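Local coordinates for extracellular solute-binding protein, family 1 (Bifidobacterium longum subsp. infantis ATCC 15697, PDB 3QUF) that probably captures a solute, perhaps a sugar or oligosaccharide, outside the cell and hands it to an ABC importer, as family 1 solute-binding proteins do, at residues 192-197 against 206-211; 220-225 against 368-373; 198-203 against 284-289; 184-189 against 378-383. One frame throughout, in Å; residues are numbered along the deposited sequence. Where two conformers were deposited one is given.

Contact 1 (192-197 against 206-211); sequences GLLASY and DLDADI
Helix 188-199 meets the type I turn Asp206 to Ala209 at Ala195 and Leu207, whose CA atoms are 6.9 Å apart. The turn leads straight into the short helix 209-212. Leu207 points at the helix and touches it with one methyl. Its CD1 lies 3.6 Å from Ala195 CA and 3.8 Å from Ala195 CB. CD1 is also near Ala195 O, so the methyl rests on backbone as much as on side chain. An extended second torsion (chi2 178°) carries CD1 out to the helix. The other touch is made by Leu194. Its CD2 is 3.6 Å from Asp208 OD2, and the two side chains cross at about a right angle. This is van der Waals contact between a methyl and a carboxylate oxygen. The buried carboxylate finds its polar partners elsewhere: Asp208 OD1 is bonded to Tyr198 OH and Trp222 NE1, and OD2 to Tyr368 OH. Three bonds thus hold the group and should offset the cost of burying it. Asp208 stands at the N-cap position of the next helix, but its side chain makes no capping bond there. Tyr368 also packs on both Ala195 and Leu207. The turn just ahead of helix 209-212, rather than that helix itself, folds back on the middle of helix 188-199, within the alpha/beta fold of a solute-binding protein.

Contact 2 (220-225 against 368-373); sequences KDWTPV and YWVNWP
Trp222 reaches across to Val370 and Trp372 with CZ2 and CH2, the far atoms of its six-membered ring. Its CZ2 is 3.8 Å from Val370 CG2, while its CH2 is 3.6 Å from Trp372 CH2. The two tryptophans meet obliquely, through the benzo parts of their indoles. Their six-membered rings have centroids 5.8 Å apart and planes at 37°. This is neither a parallel stack nor an edge-to-face pair. Val370 serves both rings. Its CG1 sits over the centre of the Trp372 ring, 3.6 Å above the plane. With CG1 anti to the backbone N (chi1 -178°), CG2 lies beside that nitrogen and is the nearer methyl to Trp222. CG1 also comes within 4.1 Å of Trp222 CZ2. Both indole nitrogens are held by hydrogen bonds outside this apolar contact. Trp222 NE1 binds Asp208 OD1, and Trp372 NE1 binds Ser380 OG. These bonds should limit how far either ring can turn. Phe218 meets the Trp222 ring edge-to-face, and the Phe190 ring meets it with the planes at about 55°. Trp222 lies in the helical region 218-234, and the Val370 and Trp372 loop runs from strand 367-368 to helix 376-391. Leu194 of helix 188-199, Ile211 of helix 209-212 and Leu404 of helix 397-408 pack around Trp222.

Contact 3 (198-203 against 284-289); sequences YGEQGK and FPAYSK
Glu200 lies alongside Lys289, and the two extended side chains run past each other in opposite directions. Glu200 CB and CG pack on Lys289 CD, each at 3.9 Å. The lysine reaches past the carboxylate to the glutamate backbone, where Lys289 NZ gives a 2.7 Å hydrogen bond to Glu200 O. The amine approaches at a C=O...N angle of 140°, a little tilted from the carbonyl plane. No salt bridge forms between the two residues, since Glu200 OE1 and Lys289 NZ are 5.6 Å apart. The carboxylate instead grips the loop 284-289. OE2 takes two backbone N-H groups. Ser288 N donates to the syn lone pair of Glu200 OE2 at 2.9 Å. Lys289 N is 2.8 Å from Glu200 OE2, with a nearly straight N-H...O angle of 173°, but it comes from well above the carboxylate plane. Glu200 lies in the C-terminal region of helix 188-199, where a type I turn runs from Gly199 to Gly202 and Gly202, with positive phi, closes a Schellman motif. The glutamate therefore ties this end of the helix to the loop between strands 279-282 and 295-305. Ser288 adds a side-chain bond, its OG lying 2.6 Å from Glu200 OE1. Ser288 chi1 of 76° places the hydroxyl on the glutamate side, and it donates from above the carboxylate plane. Tyr287 presents its ring edge, with CD2 3.6 Å from Glu200 OE1. The backbone N of Tyr287 is bonded to Ser196 OG, one turn earlier on the helix. Its ring meets Tyr197 edge-to-face and packs on Pro224.

Contact 4 (184-189 against 378-383); sequences TQIAGS and VMSTEG
Ser380 is the first residue of 378-383 to meet Ile186, and it does so partly through a water. Its OG is 2.9 Å from a water molecule, which in turn accepts the N-H of Ile186 at 3.1 Å between Ile186 N and the water oxygen. The same Ser380 OG is hydrogen-bonded to Trp372 NE1. The hydroxyl therefore links the loop before its own helix to the water that bridges to 184-189. The backbone of Ser380 is a looser neighbour, with its O 4.0 Å from Ile186 CD1. The contact joins helix 376-391 to the irregular stretch leading into helix 188-199, where Ala187 takes the N-cap position. One helical turn on comes Gly383, where the CA atoms of Ile186 and Gly383 are 6.1 Å apart. Ile186 CD1 lies directly on its backbone, 3.5 Å from Gly383 CA and 3.6 Å from Gly383 C. With no side chain at Gly383, the methyl can settle against the helix itself. The Ile186 torsions, both near -60° (chi1 -62°, chi2 -64°), fold CD1 round to that position. A further turn along the same helix, Gln387 bonds through its amide to Gln185 O and Ala187 N, on either side of Ile186 in sequence.

Overall arrangement
Helix 188-199 and its lead-in link contacts 1, 3 and 4: contact 4 lies at its start, contact 1 in its middle and contact 3 at its end. Contacts 1 and 2 are closest, with centres about 5 Å apart. Tyr197 OH of contact 1 lies 2.7 Å from Asp221 OD1 of contact 2, a probable hydrogen bond. Contact 3 lies about 9 Å from contact 1, between centres, and nearer the surface. Contact 4 is about 11 Å from contact 2, between centres, and Trp372 and Trp369 join those two. Contacts 3 and 4 are farthest apart, about 21 Å between centres. The contacts do not by themselves identify the solute site.

Contact 1 (192-197 against 206-211)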
loop_
_atom_site.group_PDB
_atom_site.type_symbol
_atom_site.label_atom_id
_atom_site.label_comp_id
_atom_site.label_asym_id
_atom_site.label_seq_id
_atom_site.Cartn_x
_atom_site.Cartn_y
_atom_site.Cartn_z
ATOM N N GLY A 192 6.733 -5.973 -5.653
ATOM C CA GLY A 192 8.043 -5.313 -5.550
ATOM C C GLY A 192 8.845 -5.406 -6.830
ATOM O O GLY A 192 9.522 -4.453 -7.244
ATOM N N LEU A 193 8.758 -6.556 -7.492
ATOM C CA LEU A 193 9.456 -6.772 -8.740
ATOM C C LEU A 193 8.837 -5.963 -9.867
ATOM O O LEU A 193 9.540 -5.358 -10.662
ATOM C CB LEU A 193 9.473 -8.272 -9.038
ATOM C CG LEU A 193 10.407 -8.727 -10.155
ATOM C CD1 LEU A 193 11.864 -8.411 -9.799
ATOM C CD2 LEU A 193 10.203 -10.238 -10.427
ATOM N N LEU A 194 7.510 -5.924 -9.900
ATOM C CA LEU A 194 6.751 -5.093 -10.813
ATOM C C LEU A 194 7.103 -3.616 -10.635
ATOM O O LEU A 194 7.324 -2.896 -11.652
ATOM C CB LEU A 194 5.249 -5.323 -10.604
ATOM C CG LEU A 194 4.342 -4.503 -11.493
ATOM C CD1 LEU A 194 4.456 -4.906 -12.972
ATOM C CD2 LEU A 194 2.842 -4.572 -10.983
ATOM N N ALA A 195 7.198 -3.181 -9.376
ATOM C CA ALA A 195 7.464 -1.788 -9.053
ATOM C C ALA A 195 8.831 -1.419 -9.642
ATOM O O ALA A 195 8.991 -0.369 -10.249
ATOM C CB ALA A 195 7.435 -1.555 -7.553
ATOM N N SER A 196 9.786 -2.322 -9.500
ATOM C CA SER A 196 11.129 -2.103 -10.056
ATOM C C SER A 196 11.117 -2.076 -11.558
ATOM O O SER A 196 11.774 -1.230 -12.177
ATOM C CB SER A 196 12.055 -3.178 -9.548
ATOM O OG SER A 196 13.365 -3.116 -10.125
ATOM N N TYR A 197 10.423 -3.026 -12.177
ATOM C CA TYR A 197 10.259 -3.038 -13.631
ATOM C C TYR A 197 9.864 -1.694 -14.177
ATOM O O TYR A 197 10.424 -1.244 -15.169
ATOM C CB TYR A 197 9.241 -4.122 -14.067
ATOM C CG TYR A 197 8.776 -4.046 -15.493
ATOM C CD1 TYR A 197 9.496 -4.660 -16.511
ATOM C CD2 TYR A 197 7.600 -3.396 -15.820
ATOM C CE1 TYR A 197 9.072 -4.605 -17.804
ATOM C CE2 TYR A 197 7.154 -3.355 -17.148
ATOM C CZ TYR A 197 7.915 -3.966 -18.122
ATOM O OH TYR A 197 7.484 -3.910 -19.433
ATOM N N ASP A 206 1.562 6.227 -9.645
ATOM C CA ASP A 206 0.701 5.140 -10.055
ATOM C C ASP A 206 1.358 4.396 -11.228
ATOM O O ASP A 206 1.147 4.732 -12.411
ATOM C CB ASP A 206 -0.671 5.702 -10.415
ATOM C CG ASP A 206 -1.731 4.611 -10.619
ATOM O OD1 ASP A 206 -1.436 3.411 -10.406
ATOM O OD2 ASP A 206 -2.857 4.978 -11.017
ATOM N N LEU A 207 2.205 3.419 -10.896
ATOM C CA LEU A 207 3.118 2.813 -11.841
ATOM C C LEU A 207 2.433 2.083 -12.983
ATOM O O LEU A 207 2.946 2.076 -14.085
ATOM C CB LEU A 207 4.138 1.901 -11.139
ATOM C CG LEU A 207 5.031 2.547 -10.088
ATOM C CD1 LEU A 207 5.967 1.410 -9.478
ATOM C CD2 LEU A 207 5.883 3.717 -10.685
ATOM N N ASP A 208 1.254 1.523 -12.719
ATOM C CA ASP A 208 0.486 0.790 -13.705
ATOM C C ASP A 208 -0.414 1.690 -14.590
ATOM O O ASP A 208 -1.244 1.193 -15.350
ATOM C CB ASP A 208 -0.373 -0.295 -13.021
ATOM C CG ASP A 208 0.393 -1.542 -12.716
ATOM O OD1 ASP A 208 0.727 -2.285 -13.657
ATOM O OD2 ASP A 208 0.628 -1.815 -11.521
ATOM N N ALA A 209 -0.214 3.005 -14.548
ATOM C CA ALA A 209 -1.128 3.906 -15.272
ATOM C C ALA A 209 -1.269 3.684 -16.775
ATOM O O ALA A 209 -2.346 4.025 -17.313
ATOM C CB ALA A 209 -0.821 5.400 -14.945
ATOM N N ASP A 210 -0.253 3.178 -17.460
ATOM C CA ASP A 210 -0.369 2.848 -18.916
ATOM C C ASP A 210 -1.471 1.800 -19.115
ATOM O O ASP A 210 -2.251 1.891 -20.079
ATOM C CB ASP A 210 0.935 2.316 -19.537
ATOM C CG ASP A 210 2.001 3.406 -19.741
ATOM O OD1 ASP A 210 1.642 4.594 -19.670
ATOM O OD2 ASP A 210 3.183 3.064 -19.997
ATOM N N ILE A 211 -1.544 0.817 -18.218
ATOM C CA ILE A 211 -2.641 -0.153 -18.278
ATOM C C ILE A 211 -3.977 0.517 -17.977
ATOM O O ILE A 211 -4.956 0.336 -18.726
ATOM C CB ILE A 211 -2.383 -1.386 -17.404
ATOM C CG1 ILE A 211 -1.182 -2.150 -17.957
ATOM C CG2 ILE A 211 -3.625 -2.318 -17.353
ATOM C CD1 ILE A 211 -0.648 -3.250 -17.026
#

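Contact 2 (220-225 against 368-373)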
loop_
_atom_site.group_PDB
_atom_site.type_symbol
_atom_site.label_atom_id
_atom_site.label_comp_id
_atom_site.label_asym_id
_atom_site.label_seq_id
_atom_site.Cartn_x
_atom_site.Cartn_y
_atom_site.Cartn_z
ATOM N N LYS A 220 1.535 -6.925 -22.300
ATOM C CA LYS A 220 2.780 -6.191 -22.618
ATOM C C LYS A 220 3.690 -6.048 -21.400
ATOM O O LYS A 220 4.901 -6.312 -21.471
ATOM C CB LYS A 220 2.490 -4.812 -23.210
ATOM C CG LYS A 220 1.969 -4.833 -24.669
ATOM C CD LYS A 220 1.593 -3.399 -25.135
ATOM C CE LYS A 220 0.488 -3.349 -26.235
ATOM N NZ LYS A 220 -0.440 -2.131 -26.097
ATOM N N ASP A 221 3.110 -5.615 -20.279
ATOM C CA ASP A 221 3.944 -5.158 -19.146
ATOM C C ASP A 221 4.088 -6.113 -17.988
ATOM O O ASP A 221 5.126 -6.108 -17.331
ATOM C CB ASP A 221 3.469 -3.799 -18.662
ATOM C CG ASP A 221 3.959 -2.669 -19.548
ATOM O OD1 ASP A 221 5.143 -2.691 -20.019
ATOM O OD2 ASP A 221 3.140 -1.776 -19.769
ATOM N N TRP A 222 3.069 -6.907 -17.686
ATOM C CA TRP A 222 3.189 -7.836 -16.588
ATOM C C TRP A 222 3.867 -9.133 -17.011
ATOM O O TRP A 222 4.492 -9.771 -16.185
ATOM C CB TRP A 222 1.848 -8.146 -15.937
ATOM C CG TRP A 222 1.338 -7.048 -15.010
ATOM C CD1 TRP A 222 1.485 -5.689 -15.168
ATOM C CD2 TRP A 222 0.620 -7.219 -13.775
ATOM N NE1 TRP A 222 0.870 -5.027 -14.136
ATOM C CE2 TRP A 222 0.325 -5.939 -13.275
ATOM C CE3 TRP A 222 0.170 -8.329 -13.071
ATOM C CZ2 TRP A 222 -0.378 -5.738 -12.073
ATOM C CZ3 TRP A 222 -0.550 -8.133 -11.883
ATOM C CH2 TRP A 222 -0.806 -6.837 -11.400
ATOM N N THR A 223 3.740 -9.509 -18.291
ATOM C CA THR A 223 4.381 -10.764 -18.763
ATOM C C THR A 223 5.839 -10.889 -18.388
ATOM O O THR A 223 6.232 -11.898 -17.822
ATOM C CB THR A 223 4.215 -10.987 -20.271
ATOM O OG1 THR A 223 2.827 -11.023 -20.570
ATOM C CG2 THR A 223 4.856 -12.293 -20.683
ATOM N N PRO A 224 6.657 -9.860 -18.680
ATOM C CA PRO A 224 8.087 -9.980 -18.352
ATOM C C PRO A 224 8.374 -10.096 -16.868
ATOM O O PRO A 224 9.363 -10.702 -16.471
ATOM C CB PRO A 224 8.701 -8.697 -18.896
ATOM C CG PRO A 224 7.582 -7.751 -19.121
ATOM C CD PRO A 224 6.338 -8.598 -19.370
ATOM N N VAL A 225 7.492 -9.532 -16.059
ATOM C CA VAL A 225 7.642 -9.607 -14.613
ATOM C C VAL A 225 7.232 -10.973 -14.127
ATOM O O VAL A 225 7.949 -11.602 -13.345
ATOM C CB VAL A 225 6.884 -8.462 -13.899
ATOM C CG1 VAL A 225 7.158 -8.474 -12.350
ATOM C CG2 VAL A 225 7.292 -7.121 -14.501
ATOM N N TYR A 368 5.177 1.075 -3.712
ATOM C CA TYR A 368 4.080 0.863 -4.633
ATOM C C TYR A 368 3.231 -0.319 -4.183
ATOM O O TYR A 368 3.726 -1.215 -3.529
ATOM C CB TYR A 368 4.607 0.617 -6.062
ATOM C CG TYR A 368 3.525 0.470 -7.092
ATOM C CD1 TYR A 368 2.665 1.522 -7.357
ATOM C CD2 TYR A 368 3.298 -0.754 -7.761
ATOM C CE1 TYR A 368 1.651 1.426 -8.288
ATOM C CE2 TYR A 368 2.352 -0.850 -8.723
ATOM C CZ TYR A 368 1.486 0.246 -8.967
ATOM O OH TYR A 368 0.478 0.178 -9.882
ATOM N N TRP A 369 1.968 -0.284 -4.576
ATOM C CA TRP A 369 1.046 -1.393 -4.467
ATOM C C TRP A 369 0.085 -1.289 -5.659
ATOM O O TRP A 369 -0.201 -0.188 -6.123
ATOM C CB TRP A 369 0.284 -1.328 -3.126
ATOM C CG TRP A 369 -0.418 -2.623 -2.820
ATOM C CD1 TRP A 369 -1.771 -2.851 -2.805
ATOM C CD2 TRP A 369 0.204 -3.865 -2.475
ATOM N NE1 TRP A 369 -2.026 -4.168 -2.484
ATOM C CE2 TRP A 369 -0.824 -4.811 -2.293
ATOM C CE3 TRP A 369 1.538 -4.280 -2.341
ATOM C CZ2 TRP A 369 -0.560 -6.131 -1.958
ATOM C CZ3 TRP A 369 1.789 -5.574 -2.014
ATOM C CH2 TRP A 369 0.740 -6.496 -1.829
ATOM N N VAL A 370 -0.386 -2.421 -6.173
ATOM C CA VAL A 370 -1.350 -2.394 -7.284
ATOM C C VAL A 370 -2.747 -2.053 -6.730
ATOM O O VAL A 370 -3.418 -2.909 -6.128
ATOM C CB VAL A 370 -1.390 -3.691 -8.072
ATOM C CG1 VAL A 370 -2.389 -3.571 -9.249
ATOM C CG2 VAL A 370 0.031 -4.021 -8.704
ATOM N N ASN A 371 -3.168 -0.820 -6.938
ATOM C CA ASN A 371 -4.451 -0.311 -6.425
ATOM C C ASN A 371 -5.385 -0.156 -7.624
ATOM O O ASN A 371 -5.484 0.913 -8.260
ATOM C CB ASN A 371 -4.242 0.998 -5.634
ATOM C CG ASN A 371 -3.587 0.776 -4.291
ATOM O OD1 ASN A 371 -2.539 1.380 -3.959
ATOM N ND2 ASN A 371 -4.176 -0.071 -3.522
ATOM N N TRP A 372 -6.053 -1.240 -7.997
ATOM C CA TRP A 372 -6.813 -1.283 -9.231
ATOM C C TRP A 372 -7.890 -0.180 -9.241
ATOM O O TRP A 372 -8.594 -0.029 -8.252
ATOM C CB TRP A 372 -7.562 -2.584 -9.378
ATOM C CG TRP A 372 -6.814 -3.817 -8.919
ATOM C CD1 TRP A 372 -6.819 -4.343 -7.677
ATOM C CD2 TRP A 372 -5.987 -4.672 -9.714
ATOM N NE1 TRP A 372 -6.045 -5.473 -7.632
ATOM C CE2 TRP A 372 -5.530 -5.702 -8.877
ATOM C CE3 TRP A 372 -5.630 -4.699 -11.059
ATOM C CZ2 TRP A 372 -4.734 -6.740 -9.341
ATOM C CZ3 TRP A 372 -4.821 -5.726 -11.505
ATOM C CH2 TRP A 372 -4.373 -6.703 -10.653
ATOM N N PRO A 373 -8.020 0.566 -10.339
ATOM C CA PRO A 373 -9.061 1.606 -10.348
ATOM C C PRO A 373 -10.464 1.156 -10.659
ATOM O O PRO A 373 -11.403 1.964 -10.613
ATOM C CB PRO A 373 -8.561 2.596 -11.410
ATOM C CG PRO A 373 -7.744 1.778 -12.314
ATOM C CD PRO A 373 -7.037 0.806 -11.402
#

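Contact 3 (198-203 against 284-289)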
loop_
_atom_site.group_PDB
_atom_site.type_symbol
_atom_site.label_atom_id
_atom_site.label_comp_id
_atom_site.label_asym_id
_atom_site.label_seq_id
_atom_site.Cartn_x
_atom_site.Cartn_y
_atom_site.Cartn_z
ATOM N N TYR A 198 8.915 -1.045 -13.515
ATOM C CA TYR A 198 8.460 0.261 -13.907
ATOM C C TYR A 198 9.392 1.378 -13.464
ATOM O O TYR A 198 9.683 2.315 -14.247
ATOM C CB TYR A 198 7.072 0.499 -13.312
ATOM C CG TYR A 198 5.919 -0.260 -13.916
ATOM C CD1 TYR A 198 5.695 -0.263 -15.299
ATOM C CD2 TYR A 198 4.995 -0.895 -13.098
ATOM C CE1 TYR A 198 4.587 -0.875 -15.847
ATOM C CE2 TYR A 198 3.871 -1.511 -13.659
ATOM C CZ TYR A 198 3.656 -1.469 -15.021
ATOM O OH TYR A 198 2.527 -2.065 -15.577
ATOM N N GLY A 199 9.874 1.301 -12.226
ATOM C CA GLY A 199 10.668 2.372 -11.647
ATOM C C GLY A 199 11.993 2.509 -12.378
ATOM O O GLY A 199 12.506 3.631 -12.543
ATOM N N GLU A 200 12.534 1.395 -12.844
ATOM C CA GLU A 200 13.802 1.411 -13.587
ATOM C C GLU A 200 13.671 2.149 -14.901
ATOM O O GLU A 200 14.686 2.633 -15.426
ATOM C CB GLU A 200 14.316 -0.016 -13.821
ATOM C CG GLU A 200 14.813 -0.727 -12.530
ATOM C CD GLU A 200 15.262 -2.136 -12.763
ATOM O OE1 GLU A 200 15.102 -2.637 -13.906
ATOM O OE2 GLU A 200 15.841 -2.743 -11.835
ATOM N N GLN A 201 12.447 2.224 -15.436
ATOM C CA GLN A 201 12.142 3.009 -16.618
ATOM C C GLN A 201 11.886 4.480 -16.338
ATOM O O GLN A 201 11.543 5.216 -17.262
ATOM C CB GLN A 201 10.906 2.473 -17.298
ATOM C CG GLN A 201 10.967 1.028 -17.674
ATOM C CD GLN A 201 9.668 0.589 -18.291
ATOM O OE1 GLN A 201 9.267 1.092 -19.354
ATOM N NE2 GLN A 201 9.025 -0.362 -17.679
ATOM N N GLY A 202 11.966 4.907 -15.081
ATOM C CA GLY A 202 11.710 6.311 -14.706
ATOM C C GLY A 202 10.289 6.610 -14.254
ATOM O O GLY A 202 9.927 7.780 -13.956
ATOM N N LYS A 203 9.471 5.576 -14.139
ATOM C CA LYS A 203 8.099 5.778 -13.687
ATOM C C LYS A 203 8.013 6.015 -12.188
ATOM O O LYS A 203 8.894 5.590 -11.449
ATOM C CB LYS A 203 7.185 4.613 -14.116
ATOM C CG LYS A 203 7.040 4.462 -15.647
ATOM C CD LYS A 203 6.092 3.297 -15.993
ATOM C CE LYS A 203 5.619 3.273 -17.472
ATOM N NZ LYS A 203 4.709 4.457 -17.827
ATOM N N PHE A 284 12.772 -5.047 -1.786
ATOM C CA PHE A 284 12.721 -6.175 -2.697
ATOM C C PHE A 284 13.848 -6.077 -3.718
ATOM O O PHE A 284 14.243 -4.969 -4.110
ATOM C CB PHE A 284 11.385 -6.252 -3.402
ATOM C CG PHE A 284 10.251 -6.495 -2.466
ATOM C CD1 PHE A 284 9.973 -7.762 -1.988
ATOM C CD2 PHE A 284 9.499 -5.432 -2.008
ATOM C CE1 PHE A 284 8.952 -7.963 -1.063
ATOM C CE2 PHE A 284 8.488 -5.623 -1.086
ATOM C CZ PHE A 284 8.206 -6.896 -0.626
ATOM N N PRO A 285 14.379 -7.217 -4.146
ATOM C CA PRO A 285 15.398 -7.181 -5.185
ATOM C C PRO A 285 14.909 -6.511 -6.459
ATOM O O PRO A 285 13.734 -6.577 -6.806
ATOM C CB PRO A 285 15.688 -8.652 -5.459
ATOM C CG PRO A 285 15.177 -9.390 -4.252
ATOM C CD PRO A 285 13.998 -8.592 -3.816
ATOM N N ALA A 286 15.822 -5.841 -7.134
ATOM C CA ALA A 286 15.488 -5.163 -8.363
ATOM C C ALA A 286 15.226 -6.130 -9.520
ATOM O O ALA A 286 15.808 -7.212 -9.613
ATOM C CB ALA A 286 16.623 -4.200 -8.759
ATOM N N TYR A 287 14.403 -5.677 -10.442
ATOM C CA TYR A 287 14.196 -6.381 -11.709
ATOM C C TYR A 287 15.488 -6.543 -12.506
ATOM O O TYR A 287 15.749 -7.616 -12.992
ATOM C CB TYR A 287 13.156 -5.632 -12.488
ATOM C CG TYR A 287 12.833 -6.153 -13.851
ATOM C CD1 TYR A 287 12.022 -7.275 -14.007
ATOM C CD2 TYR A 287 13.261 -5.481 -14.982
ATOM C CE1 TYR A 287 11.688 -7.743 -15.270
ATOM C CE2 TYR A 287 12.902 -5.926 -16.269
ATOM C CZ TYR A 287 12.129 -7.066 -16.386
ATOM O OH TYR A 287 11.731 -7.506 -17.635
ATOM N N SER A 288 16.318 -5.503 -12.593
ATOM C CA SER A 288 17.556 -5.578 -13.388
ATOM C C SER A 288 18.733 -4.732 -12.934
ATOM O O SER A 288 19.893 -5.144 -13.157
ATOM C CB SER A 288 17.270 -5.263 -14.871
ATOM O OG SER A 288 17.078 -3.882 -15.083
ATOM N N LYS A 289 18.483 -3.565 -12.341
ATOM C CA LYS A 289 19.541 -2.607 -12.001
ATOM C C LYS A 289 20.028 -2.737 -10.558
ATOM O O LYS A 289 19.255 -3.096 -9.649
ATOM C CB LYS A 289 19.064 -1.188 -12.244
ATOM C CG LYS A 289 18.595 -0.931 -13.682
ATOM C CD LYS A 289 18.223 0.531 -13.912
ATOM C CE LYS A 289 17.956 0.844 -15.399
ATOM N NZ LYS A 289 17.352 2.221 -15.574
#

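Contact 4 (184-189 against 378-383)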
loop_
_atom_site.group_PDB
_atom_site.type_symbol
_atom_site.label_atom_id
_atom_site.label_comp_id
_atom_site.label_asym_id
_atom_site.label_seq_id
_atom_site.Cartn_x
_atom_site.Cartn_y
_atom_site.Cartn_z
ATOM N N THR A 184 -4.497 -14.217 0.055
ATOM C CA THR A 184 -5.341 -13.094 0.443
ATOM C C THR A 184 -5.139 -11.851 -0.414
ATOM O O THR A 184 -5.974 -10.954 -0.420
ATOM C CB THR A 184 -4.986 -12.657 1.866
ATOM O OG1 THR A 184 -3.555 -12.573 1.981
ATOM C CG2 THR A 184 -5.534 -13.659 2.879
ATOM N N GLN A 185 -4.010 -11.789 -1.107
ATOM C CA GLN A 185 -3.697 -10.638 -1.918
ATOM C C GLN A 185 -2.663 -10.995 -2.964
ATOM O O GLN A 185 -2.020 -12.055 -2.888
ATOM C CB GLN A 185 -3.178 -9.506 -1.025
ATOM C CG GLN A 185 -1.978 -9.926 -0.233
ATOM C CD GLN A 185 -1.453 -8.855 0.709
ATOM O OE1 GLN A 185 -1.997 -7.748 0.801
ATOM N NE2 GLN A 185 -0.387 -9.185 1.404
ATOM N N ILE A 186 -2.500 -10.105 -3.924
ATOM C CA ILE A 186 -1.416 -10.208 -4.906
ATOM C C ILE A 186 -0.123 -10.322 -4.084
ATOM O O ILE A 186 0.044 -9.613 -3.089
ATOM C CB ILE A 186 -1.409 -8.945 -5.782
ATOM C CG1 ILE A 186 -2.749 -8.876 -6.540
ATOM C CG2 ILE A 186 -0.245 -8.918 -6.747
ATOM C CD1 ILE A 186 -2.931 -10.010 -7.474
ATOM N N ALA A 187 0.799 -11.185 -4.522
ATOM C CA ALA A 187 2.043 -11.408 -3.806
ATOM C C ALA A 187 2.845 -10.126 -3.675
ATOM O O ALA A 187 3.068 -9.403 -4.655
ATOM C CB ALA A 187 2.909 -12.486 -4.506
ATOM N N GLY A 188 3.305 -9.861 -2.464
ATOM C CA GLY A 188 4.152 -8.694 -2.213
ATOM C C GLY A 188 5.482 -8.744 -2.974
ATOM O O GLY A 188 5.967 -7.726 -3.455
ATOM N N SER A 189 6.081 -9.915 -3.090
ATOM C CA SER A 189 7.354 -10.038 -3.841
ATOM C C SER A 189 7.179 -9.700 -5.319
ATOM O O SER A 189 8.012 -9.027 -5.928
ATOM C CB SER A 189 7.965 -11.467 -3.679
ATOM O OG SER A 189 7.095 -12.507 -4.156
ATOM N N VAL A 378 -12.514 -8.065 -7.787
ATOM C CA VAL A 378 -12.550 -8.945 -8.907
ATOM C C VAL A 378 -11.136 -9.178 -9.441
ATOM O O VAL A 378 -10.751 -10.313 -9.733
ATOM C CB VAL A 378 -13.465 -8.446 -10.045
ATOM C CG1 VAL A 378 -13.343 -9.279 -11.299
ATOM C CG2 VAL A 378 -14.947 -8.412 -9.597
HETATM N N MSE A 379 -10.384 -8.095 -9.572
HETATM C CA MSE A 379 -9.052 -8.170 -10.152
HETATM C C MSE A 379 -8.044 -8.823 -9.201
HETATM O O MSE A 379 -7.234 -9.633 -9.637
HETATM C CB MSE A 379 -8.567 -6.798 -10.575
HETATM C CG MSE A 379 -9.223 -6.273 -11.794
HETATM SE SE MSE A 379 -9.222 -7.385 -13.373
HETATM C CE MSE A 379 -7.351 -7.662 -13.659
ATOM N N SER A 380 -8.133 -8.540 -7.920
ATOM C CA SER A 380 -7.254 -9.199 -6.947
ATOM C C SER A 380 -7.509 -10.703 -6.948
ATOM O O SER A 380 -6.567 -11.480 -6.928
ATOM C CB SER A 380 -7.397 -8.612 -5.550
ATOM O OG SER A 380 -6.699 -7.374 -5.445
ATOM N N THR A 381 -8.772 -11.104 -6.974
ATOM C CA THR A 381 -9.121 -12.516 -7.006
ATOM C C THR A 381 -8.505 -13.207 -8.219
ATOM O O THR A 381 -7.959 -14.296 -8.113
ATOM C CB THR A 381 -10.658 -12.702 -7.038
ATOM O OG1 THR A 381 -11.201 -12.190 -5.821
ATOM C CG2 THR A 381 -11.031 -14.178 -7.214
ATOM N N GLU A 382 -8.612 -12.576 -9.396
ATOM C CA GLU A 382 -8.043 -13.170 -10.601
ATOM C C GLU A 382 -6.510 -13.239 -10.495
ATOM O O GLU A 382 -5.893 -14.257 -10.870
ATOM C CB GLU A 382 -8.467 -12.376 -11.854
ATOM C CG GLU A 382 -8.080 -13.027 -13.183
ATOM C CD GLU A 382 -8.669 -14.436 -13.428
ATOM O OE1 GLU A 382 -9.659 -14.832 -12.775
ATOM O OE2 GLU A 382 -8.152 -15.151 -14.319
ATOM N N GLY A 383 -5.897 -12.187 -9.974
ATOM C CA GLY A 383 -4.450 -12.149 -9.845
ATOM C C GLY A 383 -3.937 -13.193 -8.869
ATOM O O GLY A 383 -2.909 -13.819 -9.115
HETATM O O HOH W 1 -4.301 -7.551 -3.787
#